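Local coordinates for protein endolysin (Clostridium phage phiCD27, PDB 3QAY) that probably cleaves the bond between N-acetylmuramic acid and L-alanine in peptidoglycan, as the zinc-dependent catalytic domain of a phage lysin targeting Clostridium difficile, at residues V25-Y28 and Q29-S33; K104-E107 and Y108-I112; K66-K69 and I70-N74; Q58-T61 and K62-K66. All blocks are in the same frame, centred on the assembly; numbering follows the deposited sequence.

Contact 1: V25-Y28 and Q29-S33; sequences VNEY and QYNKS. With ZN (zinc ion), chain E.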
loop_
_atom_site.group_PDB
_atom_site.type_symbol
_atom_site.label_atom_id
_atom_site.label_comp_id
_atom_site.label_asym_id
_atom_site.label_seq_id
_atom_site.Cartn_x
_atom_site.Cartn_y
_atom_site.Cartn_z
ATOM N N VAL A 25 12.654 4.237 9.012
ATOM C CA VAL A 25 11.460 5.069 8.928
ATOM C C VAL A 25 10.286 4.292 9.520
ATOM O O VAL A 25 10.269 3.060 9.482
ATOM C CB VAL A 25 11.150 5.470 7.463
ATOM C CG1 VAL A 25 10.810 4.237 6.622
ATOM C CG2 VAL A 25 10.031 6.527 7.412
ATOM N N ASN A 26 9.319 5.003 10.096
ATOM C CA ASN A 26 8.121 4.342 10.594
ATOM C C ASN A 26 7.208 4.020 9.422
ATOM O O ASN A 26 6.937 4.882 8.585
ATOM C CB ASN A 26 7.393 5.202 11.629
ATOM C CG ASN A 26 6.275 4.447 12.319
ATOM O OD1 ASN A 26 6.497 3.715 13.298
ATOM N ND2 ASN A 26 5.065 4.620 11.819
ATOM N N GLU A 27 6.748 2.775 9.360
ATOM C CA GLU A 27 5.918 2.308 8.255
ATOM C C GLU A 27 4.612 3.093 8.169
ATOM O O GLU A 27 4.276 3.625 7.114
ATOM C CB GLU A 27 5.629 0.814 8.409
ATOM C CG GLU A 27 4.534 0.293 7.507
ATOM C CD GLU A 27 4.259 -1.181 7.692
ATOM O OE1 GLU A 27 4.807 -1.801 8.632
ATOM O OE2 GLU A 27 3.471 -1.718 6.891
ATOM N N TYR A 28 3.882 3.158 9.280
ATOM C CA TYR A 28 2.589 3.848 9.307
ATOM C C TYR A 28 2.708 5.302 8.863
ATOM O O TYR A 28 1.940 5.754 8.008
ATOM C CB TYR A 28 1.965 3.769 10.700
ATOM C CG TYR A 28 0.733 4.626 10.879
ATOM C CD1 TYR A 28 -0.517 4.185 10.451
ATOM C CD2 TYR A 28 0.814 5.873 11.489
ATOM C CE1 TYR A 28 -1.657 4.970 10.628
ATOM C CE2 TYR A 28 -0.312 6.664 11.660
ATOM C CZ TYR A 28 -1.541 6.210 11.231
ATOM O OH TYR A 28 -2.659 6.999 11.407
ATOM N N GLN A 29 3.676 6.020 9.433
ATOM C CA GLN A 29 3.880 7.435 9.128
ATOM C C GLN A 29 4.237 7.639 7.653
ATOM O O GLN A 29 3.676 8.525 7.011
ATOM C CB GLN A 29 4.964 8.060 10.020
ATOM C CG GLN A 29 4.628 8.108 11.526
ATOM C CD GLN A 29 3.433 9.005 11.866
ATOM O OE1 GLN A 29 3.107 9.945 11.133
ATOM N NE2 GLN A 29 2.772 8.706 12.981
ATOM N N TYR A 30 5.157 6.829 7.117
ATOM C CA TYR A 30 5.513 6.942 5.691
ATOM C C TYR A 30 4.274 6.793 4.812
ATOM O O TYR A 30 4.000 7.638 3.957
ATOM C CB TYR A 30 6.569 5.910 5.261
ATOM C CG TYR A 30 6.954 6.087 3.801
ATOM C CD1 TYR A 30 7.894 7.035 3.429
ATOM C CD2 TYR A 30 6.337 5.347 2.797
ATOM C CE1 TYR A 30 8.238 7.226 2.102
ATOM C CE2 TYR A 30 6.668 5.532 1.459
ATOM C CZ TYR A 30 7.620 6.472 1.120
ATOM O OH TYR A 30 7.957 6.669 -0.197
ATOM N N ASN A 31 3.518 5.725 5.041
ATOM C CA ASN A 31 2.343 5.433 4.222
ATOM C C ASN A 31 1.183 6.410 4.436
ATOM O O ASN A 31 0.415 6.671 3.513
ATOM C CB ASN A 31 1.904 3.974 4.424
ATOM C CG ASN A 31 2.884 2.978 3.799
ATOM O OD1 ASN A 31 3.238 1.965 4.409
ATOM N ND2 ASN A 31 3.326 3.266 2.586
ATOM N N LYS A 32 1.076 6.973 5.637
ATOM C CA LYS A 32 0.161 8.090 5.887
ATOM C C LYS A 32 0.511 9.288 4.983
ATOM O O LYS A 32 -0.379 9.991 4.496
ATOM C CB LYS A 32 0.199 8.483 7.375
ATOM C CG LYS A 32 -0.589 9.733 7.744
ATOM C CD LYS A 32 -0.488 10.043 9.232
ATOM C CE LYS A 32 -1.362 11.236 9.615
ATOM N NZ LYS A 32 -1.279 11.536 11.075
ATOM N N SER A 33 1.805 9.508 4.765
ATOM C CA SER A 33 2.286 10.572 3.876
ATOM C C SER A 33 2.150 10.229 2.392
ATOM O O SER A 33 1.774 11.081 1.601
ATOM C CB SER A 33 3.748 10.922 4.187
ATOM O OG SER A 33 3.847 11.613 5.417
HETATM ZN ZN ZN E . 2.548 -3.542 7.296
HETATM O O HOH W 1 1.554 -5.642 7.999
#
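With CG anti to the backbone N in both Tyr-28 (chi1 171°) and Lys-32 (chi1 173°), two side chains one helical turn apart come within touching distance, CE2 of the ring lying 4.2 Å from CD of the lysine. Beyond this contact the lysine chain stays extended, and both polar ends find the same partner: Glu-56 accepts a hydrogen bond from Tyr-28 OH and forms a salt bridge with Lys-32 NZ. Gln-29 is bent at its second torsion instead, which sets its NE2 in the plane of the tyrosine ring, at the edge, 3.8 Å from CD2. Asn-26 occupies the N-cap of helix 27-44, the connection of a beta-alpha-beta unit between strands 3-8 and 48-52, and its O receives Tyr-30 N at 3.0 Å. The next two backbone bonds follow in sequence: Asn-31 N to Glu-27 O at 3.0 Å and Lys-32 N to Tyr-28 O at 2.8 Å. On the first turn Glu-27, its chain extended, binds zinc through OE2 at 2.1 Å, with His-10, His-85 and a water among the other ligands. Its OE1, 3.1 Å from the metal, accepts a hydrogen bond from Ala-21 N, which steadies the carboxylate. Val-25 CG2 touches Tyr-30 CB at 4.1 Å, and the Tyr-30 ring meets Phe-147 edge-to-face.

Contact 2: K104-E107 and Y108-I112; sequences KGLE and YATRI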
loop_
_atom_site.group_PDB
_atom_site.type_symbol
_atom_site.label_atom_id
_atom_site.label_comp_id
_atom_site.label_asym_id
_atom_site.label_seq_id
_atom_site.Cartn_x
_atom_site.Cartn_y
_atom_site.Cartn_z
ATOM N N LYS A 104 -7.118 -11.556 -11.229
ATOM C CA LYS A 104 -7.219 -10.140 -11.589
ATOM C C LYS A 104 -6.223 -9.321 -10.785
ATOM O O LYS A 104 -5.522 -8.467 -11.328
ATOM C CB LYS A 104 -8.640 -9.617 -11.363
ATOM C CG LYS A 104 -9.650 -10.135 -12.381
ATOM C CD LYS A 104 -11.049 -9.603 -12.112
ATOM C CE LYS A 104 -12.041 -10.093 -13.157
ATOM N NZ LYS A 104 -12.304 -11.558 -13.023
ATOM N N GLY A 105 -6.169 -9.600 -9.488
ATOM C CA GLY A 105 -5.192 -9.000 -8.597
ATOM C C GLY A 105 -3.761 -9.281 -9.012
ATOM O O GLY A 105 -2.915 -8.407 -8.912
ATOM N N LEU A 106 -3.494 -10.499 -9.476
ATOM C CA LEU A 106 -2.175 -10.860 -10.007
ATOM C C LEU A 106 -1.727 -9.945 -11.158
ATOM O O LEU A 106 -0.556 -9.573 -11.223
ATOM C CB LEU A 106 -2.160 -12.323 -10.460
ATOM C CG LEU A 106 -0.913 -12.834 -11.193
ATOM C CD1 LEU A 106 0.336 -12.744 -10.322
ATOM C CD2 LEU A 106 -1.146 -14.260 -11.666
ATOM N N GLU A 107 -2.646 -9.575 -12.052
ATOM C CA GLU A 107 -2.299 -8.691 -13.172
ATOM C C GLU A 107 -1.758 -7.360 -12.666
ATOM O O GLU A 107 -0.679 -6.921 -13.076
ATOM C CB GLU A 107 -3.506 -8.418 -14.066
ATOM C CG GLU A 107 -4.034 -9.616 -14.826
ATOM C CD GLU A 107 -5.077 -9.207 -15.849
ATOM O OE1 GLU A 107 -6.292 -9.369 -15.584
ATOM O OE2 GLU A 107 -4.673 -8.690 -16.912
ATOM N N TYR A 108 -2.526 -6.718 -11.788
ATOM C CA TYR A 108 -2.090 -5.488 -11.121
ATOM C C TYR A 108 -0.757 -5.691 -10.404
ATOM O O TYR A 108 0.190 -4.924 -10.608
ATOM C CB TYR A 108 -3.137 -5.023 -10.100
ATOM C CG TYR A 108 -4.420 -4.474 -10.689
ATOM C CD1 TYR A 108 -4.405 -3.401 -11.581
ATOM C CD2 TYR A 108 -5.655 -5.000 -10.330
ATOM C CE1 TYR A 108 -5.584 -2.884 -12.109
ATOM C CE2 TYR A 108 -6.839 -4.493 -10.858
ATOM C CZ TYR A 108 -6.797 -3.435 -11.744
ATOM O OH TYR A 108 -7.970 -2.932 -12.268
ATOM N N ALA A 109 -0.687 -6.728 -9.568
ATOM C CA ALA A 109 0.494 -6.981 -8.731
ATOM C C ALA A 109 1.791 -7.065 -9.540
ATOM O O ALA A 109 2.796 -6.446 -9.173
ATOM C CB ALA A 109 0.296 -8.244 -7.886
ATOM N N THR A 110 1.757 -7.796 -10.651
ATOM C CA THR A 110 2.944 -8.008 -11.491
ATOM C C THR A 110 3.440 -6.705 -12.116
ATOM O O THR A 110 4.639 -6.428 -12.132
ATOM C CB THR A 110 2.650 -9.036 -12.606
ATOM O OG1 THR A 110 2.237 -10.279 -12.014
ATOM C CG2 THR A 110 3.883 -9.274 -13.470
ATOM N N ARG A 111 2.511 -5.898 -12.613
ATOM C CA ARG A 111 2.867 -4.628 -13.227
ATOM C C ARG A 111 3.417 -3.638 -12.197
ATOM O O ARG A 111 4.412 -2.971 -12.458
ATOM C CB ARG A 111 1.672 -4.036 -13.978
ATOM C CG ARG A 111 1.243 -4.854 -15.199
ATOM C CD ARG A 111 0.299 -4.058 -16.102
ATOM N NE ARG A 111 -0.847 -3.519 -15.359
ATOM C CZ ARG A 111 -2.066 -4.061 -15.308
ATOM N NH1 ARG A 111 -2.355 -5.181 -15.970
ATOM N NH2 ARG A 111 -3.015 -3.466 -14.593
ATOM N N ILE A 112 2.787 -3.557 -11.028
ATOM C CA ILE A 112 3.305 -2.724 -9.937
ATOM C C ILE A 112 4.728 -3.154 -9.576
ATOM O O ILE A 112 5.635 -2.326 -9.469
ATOM C CB ILE A 112 2.429 -2.811 -8.679
ATOM C CG1 ILE A 112 1.067 -2.161 -8.920
ATOM C CG2 ILE A 112 3.118 -2.130 -7.507
ATOM C CD1 ILE A 112 0.039 -2.529 -7.895
#
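The guanidinium of Arg-111 lies with one face over the helix backbone: Glu-107 O sits 3.7 Å above the plane, displaced toward the rim, and Tyr-108 CA is on that face as well. The ring of Tyr-108, the other flat group, has Gly-105 CA near its plane at one edge, while Lys-104 O approaches the ring obliquely, 3.6 Å from Tyr-108 CD2. Arg-111 reaches its place by folding: the chain bends at chi3 (-53°), which carries the flat group back along the helix. Its NH1 is then 3.9 Å from Glu-107 CB, but the carboxylate of Glu-107 stays apart, OE2 remaining 4.3 Å from NH1, too far for a salt bridge, although some mutual attraction is likely. The polar end of the arginine is instead fixed by two carbonyls of another helix, NE bonding to Gly-173 O and NH2 to Val-174 O. On a different side of the helix, Leu-106 O receives Thr-110 N at 3.0 Å, and the same threonine brings OG1 to 3.0 Å from that oxygen and to 3.5 Å from Leu-106 CD1. The bond from Ala-109 N to Gly-105 O is likewise firm, whereas those of Tyr-108 N and Arg-111 N are weak. Helix 103-116 is the crossover of a beta-alpha-beta unit: Ala-109 packs on Val-98 of strand 96-100 and on Ala-125 of strand 122-127, Ile-112 reaches Ile-144 of strand 140-148, and Arg-111 ties the helix to the adjacent helix 152-175.

Contact 3: K66-K69 and I70-N74; sequences KSYK and IPRVN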
loop_
_atom_site.group_PDB
_atom_site.type_symbol
_atom_site.label_atom_id
_atom_site.label_comp_id
_atom_site.label_asym_id
_atom_site.label_seq_id
_atom_site.Cartn_x
_atom_site.Cartn_y
_atom_site.Cartn_z
ATOM N N LYS A 66 -9.335 -4.050 11.240
ATOM C CA LYS A 66 -10.230 -4.804 10.363
ATOM C C LYS A 66 -11.661 -4.270 10.435
ATOM O O LYS A 66 -12.262 -3.953 9.408
ATOM C CB LYS A 66 -10.205 -6.291 10.742
ATOM C CG LYS A 66 -11.114 -7.183 9.899
ATOM C CD LYS A 66 -10.915 -8.656 10.230
ATOM C CE LYS A 66 -11.787 -9.532 9.351
ATOM N NZ LYS A 66 -11.547 -10.981 9.571
ATOM N N SER A 67 -12.191 -4.163 11.652
ATOM C CA SER A 67 -13.561 -3.700 11.885
ATOM C C SER A 67 -13.810 -2.302 11.336
ATOM O O SER A 67 -14.920 -1.990 10.915
ATOM C CB SER A 67 -13.878 -3.704 13.383
ATOM O OG SER A 67 -13.410 -4.884 14.001
ATOM N N TYR A 68 -12.778 -1.459 11.352
ATOM C CA TYR A 68 -12.883 -0.115 10.795
ATOM C C TYR A 68 -12.819 -0.130 9.265
ATOM O O TYR A 68 -13.660 0.473 8.604
ATOM C CB TYR A 68 -11.778 0.788 11.350
ATOM C CG TYR A 68 -11.836 2.208 10.830
ATOM C CD1 TYR A 68 -12.747 3.124 11.347
ATOM C CD2 TYR A 68 -10.984 2.632 9.815
ATOM C CE1 TYR A 68 -12.803 4.425 10.869
ATOM C CE2 TYR A 68 -11.035 3.929 9.331
ATOM C CZ TYR A 68 -11.948 4.815 9.852
ATOM O OH TYR A 68 -11.987 6.099 9.372
ATOM N N LYS A 69 -11.819 -0.814 8.714
ATOM C CA LYS A 69 -11.547 -0.752 7.272
ATOM C C LYS A 69 -12.583 -1.485 6.415
ATOM O O LYS A 69 -13.112 -0.912 5.467
ATOM C CB LYS A 69 -10.136 -1.264 6.962
ATOM C CG LYS A 69 -9.034 -0.291 7.375
ATOM C CD LYS A 69 -7.648 -0.780 6.990
ATOM C CE LYS A 69 -7.288 -2.077 7.707
ATOM N NZ LYS A 69 -5.881 -2.475 7.506
ATOM N N ILE A 70 -12.880 -2.733 6.762
ATOM C CA ILE A 70 -13.706 -3.614 5.911
ATOM C C ILE A 70 -15.104 -3.079 5.512
ATOM O O ILE A 70 -15.465 -3.143 4.335
ATOM C CB ILE A 70 -13.817 -5.038 6.526
ATOM C CG1 ILE A 70 -12.478 -5.776 6.388
ATOM C CG2 ILE A 70 -14.938 -5.858 5.862
ATOM C CD1 ILE A 70 -11.975 -5.898 4.951
ATOM N N PRO A 71 -15.891 -2.564 6.475
ATOM C CA PRO A 71 -17.194 -1.988 6.103
ATOM C C PRO A 71 -17.080 -0.782 5.152
ATOM O O PRO A 71 -17.907 -0.619 4.250
ATOM C CB PRO A 71 -17.791 -1.556 7.455
ATOM C CG PRO A 71 -17.062 -2.374 8.483
ATOM C CD PRO A 71 -15.681 -2.556 7.936
ATOM N N ARG A 72 -16.055 0.044 5.357
ATOM C CA ARG A 72 -15.824 1.229 4.531
ATOM C C ARG A 72 -15.324 0.852 3.142
ATOM O O ARG A 72 -15.769 1.421 2.143
ATOM C CB ARG A 72 -14.843 2.187 5.223
ATOM C CG ARG A 72 -15.461 2.851 6.438
ATOM C CD ARG A 72 -14.468 3.668 7.255
ATOM N NE ARG A 72 -15.175 4.497 8.234
ATOM C CZ ARG A 72 -15.723 4.051 9.366
ATOM N NH1 ARG A 72 -15.646 2.766 9.708
ATOM N NH2 ARG A 72 -16.352 4.902 10.174
ATOM N N VAL A 73 -14.402 -0.105 3.074
ATOM C CA VAL A 73 -13.979 -0.654 1.786
ATOM C C VAL A 73 -15.180 -1.226 1.013
ATOM O O VAL A 73 -15.339 -0.987 -0.189
ATOM C CB VAL A 73 -12.896 -1.747 1.955
ATOM C CG1 VAL A 73 -12.663 -2.482 0.643
ATOM C CG2 VAL A 73 -11.592 -1.137 2.452
ATOM N N ASN A 74 -16.043 -1.954 1.713
ATOM C CA ASN A 74 -17.143 -2.656 1.067
ATOM C C ASN A 74 -18.408 -1.830 0.817
ATOM O O ASN A 74 -19.330 -2.307 0.142
ATOM C CB ASN A 74 -17.476 -3.920 1.865
ATOM C CG ASN A 74 -16.376 -4.963 1.774
ATOM O OD1 ASN A 74 -15.662 -5.042 0.767
ATOM N ND2 ASN A 74 -16.232 -5.767 2.824
#
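Arg-72 lays its guanidinium flat on the ring of Tyr-68, four residues earlier, with planes 17° apart and centres 4.0 Å apart. The two conformers are complementary. The tyrosine CG lies opposite its backbone nitrogen (chi1 -179°), whereas Arg-72 places CG beside its own nitrogen and then runs extended from CG to NE, alongside the preceding turn. As a result Tyr-68 CE1 stands over the middle of the guanidinium, 3.3 Å from CZ, and the arginine CD adds a CH-pi contact above the same ring. NH1 also donates to Tyr-68 O at 3.2 Å, on a lone pair in the carbonyl plane, which fixes the rotation of the flat group. Lys-69 takes another path: a bend at chi3 (-63°) places NZ in a salt bridge with Glu-83 and a hydrogen bond with Tyr-132 OH. Lys-66 and Ile-70 lie side by side pointing the same way, CG to CG1 4.0 Å, and both touch Tyr-132. Pro-71 has no N-H to offer, and its CD presses against Ser-67 O at 3.1 Å. The helix kinks here, yet Ile-70 N to Lys-66 O holds the turn before the proline, and Val-73 N to Lys-69 O bridges across it. The whole is a cation-pi stack between residues i and i+4 alongside a proline kink, on a helix whose inner side, at Val-73, packs against strand 3-8.

Contact 4: Q58-T61 and K62-K66; sequences QFKT and KNEEK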
loop_
_atom_site.group_PDB
_atom_site.type_symbol
_atom_site.label_atom_id
_atom_site.label_comp_id
_atom_site.label_asym_id
_atom_site.label_seq_id
_atom_site.Cartn_x
_atom_site.Cartn_y
_atom_site.Cartn_z
ATOM N N GLN A 58 -7.566 5.907 19.075
ATOM C CA GLN A 58 -8.952 5.508 19.302
ATOM C C GLN A 58 -9.025 4.036 19.704
ATOM O O GLN A 58 -9.698 3.692 20.675
ATOM C CB GLN A 58 -9.782 5.753 18.036
ATOM C CG GLN A 58 -11.287 5.545 18.210
ATOM C CD GLN A 58 -12.068 5.737 16.914
ATOM O OE1 GLN A 58 -12.074 6.820 16.330
ATOM N NE2 GLN A 58 -12.746 4.685 16.473
ATOM N N PHE A 59 -8.317 3.183 18.965
ATOM C CA PHE A 59 -8.400 1.728 19.138
ATOM C C PHE A 59 -7.733 1.210 20.405
ATOM O O PHE A 59 -6.636 1.641 20.763
ATOM C CB PHE A 59 -7.754 0.995 17.952
ATOM C CG PHE A 59 -8.368 1.304 16.613
ATOM C CD1 PHE A 59 -9.662 1.809 16.499
ATOM C CD2 PHE A 59 -7.643 1.059 15.451
ATOM C CE1 PHE A 59 -10.209 2.076 15.248
ATOM C CE2 PHE A 59 -8.187 1.322 14.203
ATOM C CZ PHE A 59 -9.471 1.829 14.101
ATOM N N LYS A 60 -8.401 0.256 21.051
ATOM C CA LYS A 60 -7.849 -0.470 22.190
ATOM C C LYS A 60 -6.845 -1.524 21.720
ATOM O O LYS A 60 -5.779 -1.680 22.315
ATOM C CB LYS A 60 -8.971 -1.143 22.995
ATOM C CG LYS A 60 -10.000 -0.167 23.579
ATOM C CD LYS A 60 -10.965 -0.864 24.544
ATOM C CE LYS A 60 -11.772 0.135 25.382
ATOM N NZ LYS A 60 -12.537 -0.532 26.482
ATOM N N THR A 61 -7.191 -2.246 20.652
ATOM C CA THR A 61 -6.293 -3.248 20.070
ATOM C C THR A 61 -6.210 -3.110 18.556
ATOM O O THR A 61 -7.040 -2.437 17.940
ATOM C CB THR A 61 -6.744 -4.695 20.397
ATOM O OG1 THR A 61 -7.926 -5.022 19.650
ATOM C CG2 THR A 61 -7.017 -4.855 21.884
ATOM N N LYS A 62 -5.213 -3.768 17.967
ATOM C CA LYS A 62 -5.069 -3.823 16.511
ATOM C C LYS A 62 -6.253 -4.522 15.825
ATOM O O LYS A 62 -6.459 -4.364 14.625
ATOM C CB LYS A 62 -3.756 -4.518 16.113
ATOM C CG LYS A 62 -3.706 -6.013 16.421
ATOM C CD LYS A 62 -2.556 -6.696 15.686
ATOM C CE LYS A 62 -2.704 -8.215 15.713
ATOM N NZ LYS A 62 -1.428 -8.922 15.384
ATOM N N ASN A 63 -7.027 -5.291 16.585
ATOM C CA ASN A 63 -8.177 -6.000 16.024
ATOM C C ASN A 63 -9.216 -5.055 15.426
ATOM O O ASN A 63 -9.952 -5.438 14.516
ATOM C CB ASN A 63 -8.818 -6.907 17.082
ATOM C CG ASN A 63 -7.891 -8.029 17.528
ATOM O OD1 ASN A 63 -7.693 -8.250 18.724
ATOM N ND2 ASN A 63 -7.308 -8.735 16.562
ATOM N N GLU A 64 -9.248 -3.814 15.912
ATOM C CA GLU A 64 -10.191 -2.812 15.413
ATOM C C GLU A 64 -9.839 -2.243 14.017
ATOM O O GLU A 64 -10.660 -1.556 13.410
ATOM C CB GLU A 64 -10.347 -1.690 16.444
ATOM C CG GLU A 64 -10.957 -2.165 17.772
ATOM C CD GLU A 64 -10.880 -1.123 18.876
ATOM O OE1 GLU A 64 -11.450 -0.025 18.712
ATOM O OE2 GLU A 64 -10.260 -1.416 19.922
ATOM N N GLU A 65 -8.640 -2.534 13.509
ATOM C CA GLU A 65 -8.244 -2.083 12.166
ATOM C C GLU A 65 -9.122 -2.744 11.094
ATOM O O GLU A 65 -9.601 -2.080 10.165
ATOM C CB GLU A 65 -6.758 -2.373 11.905
ATOM C CG GLU A 65 -5.798 -1.583 12.799
ATOM C CD GLU A 65 -4.338 -2.051 12.703
ATOM O OE1 GLU A 65 -4.013 -2.894 11.840
ATOM O OE2 GLU A 65 -3.514 -1.570 13.506
ATOM N N LYS A 66 -9.335 -4.050 11.240
ATOM C CA LYS A 66 -10.230 -4.804 10.363
ATOM C C LYS A 66 -11.661 -4.270 10.435
ATOM O O LYS A 66 -12.262 -3.953 9.408
ATOM C CB LYS A 66 -10.205 -6.291 10.742
ATOM C CG LYS A 66 -11.114 -7.183 9.899
ATOM C CD LYS A 66 -10.915 -8.656 10.230
ATOM C CE LYS A 66 -11.787 -9.532 9.351
ATOM N NZ LYS A 66 -11.547 -10.981 9.571
HETATM O O HOH W 2 -12.112 1.511 20.956
#
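This is a helix N-terminal cap: Thr-61 and Glu-64 form a capping box where the loop after strand 48-52 enters helix 64-75. The side-chain-to-amide bond of the box comes from the carboxylate of Glu-64, which leans back over the loop and takes Thr-61 N on OE2 at 3.3 Å. The threonine hydroxyl adds a further capping bond, its OG1 accepting from Asn-63 N at 3.2 Å. A chi1 of 72° sets that oxygen between the backbone N and the carbonyl carbon, which lets it meet this amide. A type I beta turn runs from Thr-61 to Glu-64 and is closed by Glu-64 N bonding to Thr-61 O. The same carboxylate oxygen holds a second loop amide, Lys-60 N, at 2.7 Å. Both N-H groups come from one face of the carboxylate, well above its plane, so OE2 gathers two successive amides and pins the chain just before the helix. Charge probably helps, since the acid stands near the positive end of the helix dipole. The glutamate chain crosses one face of the Phe-59 ring: Glu-64 CB makes a CH-pi contact there, 3.7 Å from the centroid, and the two side chains run past each other in opposite directions. Glu-65 CG approaches another part of the ring, 4.0 Å from CE2, while its own OE2 is engaged by Thr-19 and Ser-11. Phe-59 is itself buried against Leu-13 and Cys-54. A water finishes the arrangement, donating to Glu-64 OE1 at 2.8 Å and to Gln-58 O.

Overall arrangement
All four contacts are local, each within one helix or at its start, yet their chemistry follows their place in the fold. Contact 1 is the most buried and the one that supplies a zinc ligand. Contact 2 lies on the opposite side of the chain's centre, its centre about 23 Å from that of contact 1, and relies on backbone carbonyls and on an arginine tied to another helix. Contacts 3 and 4 are more peripheral and share helix 64-75 and Lys-66. They meet directly where Tyr-68 CB touches Phe-59 CZ at 3.7 Å, so the CB of the stacked tyrosine rests on the ring of the cap's phenylalanine.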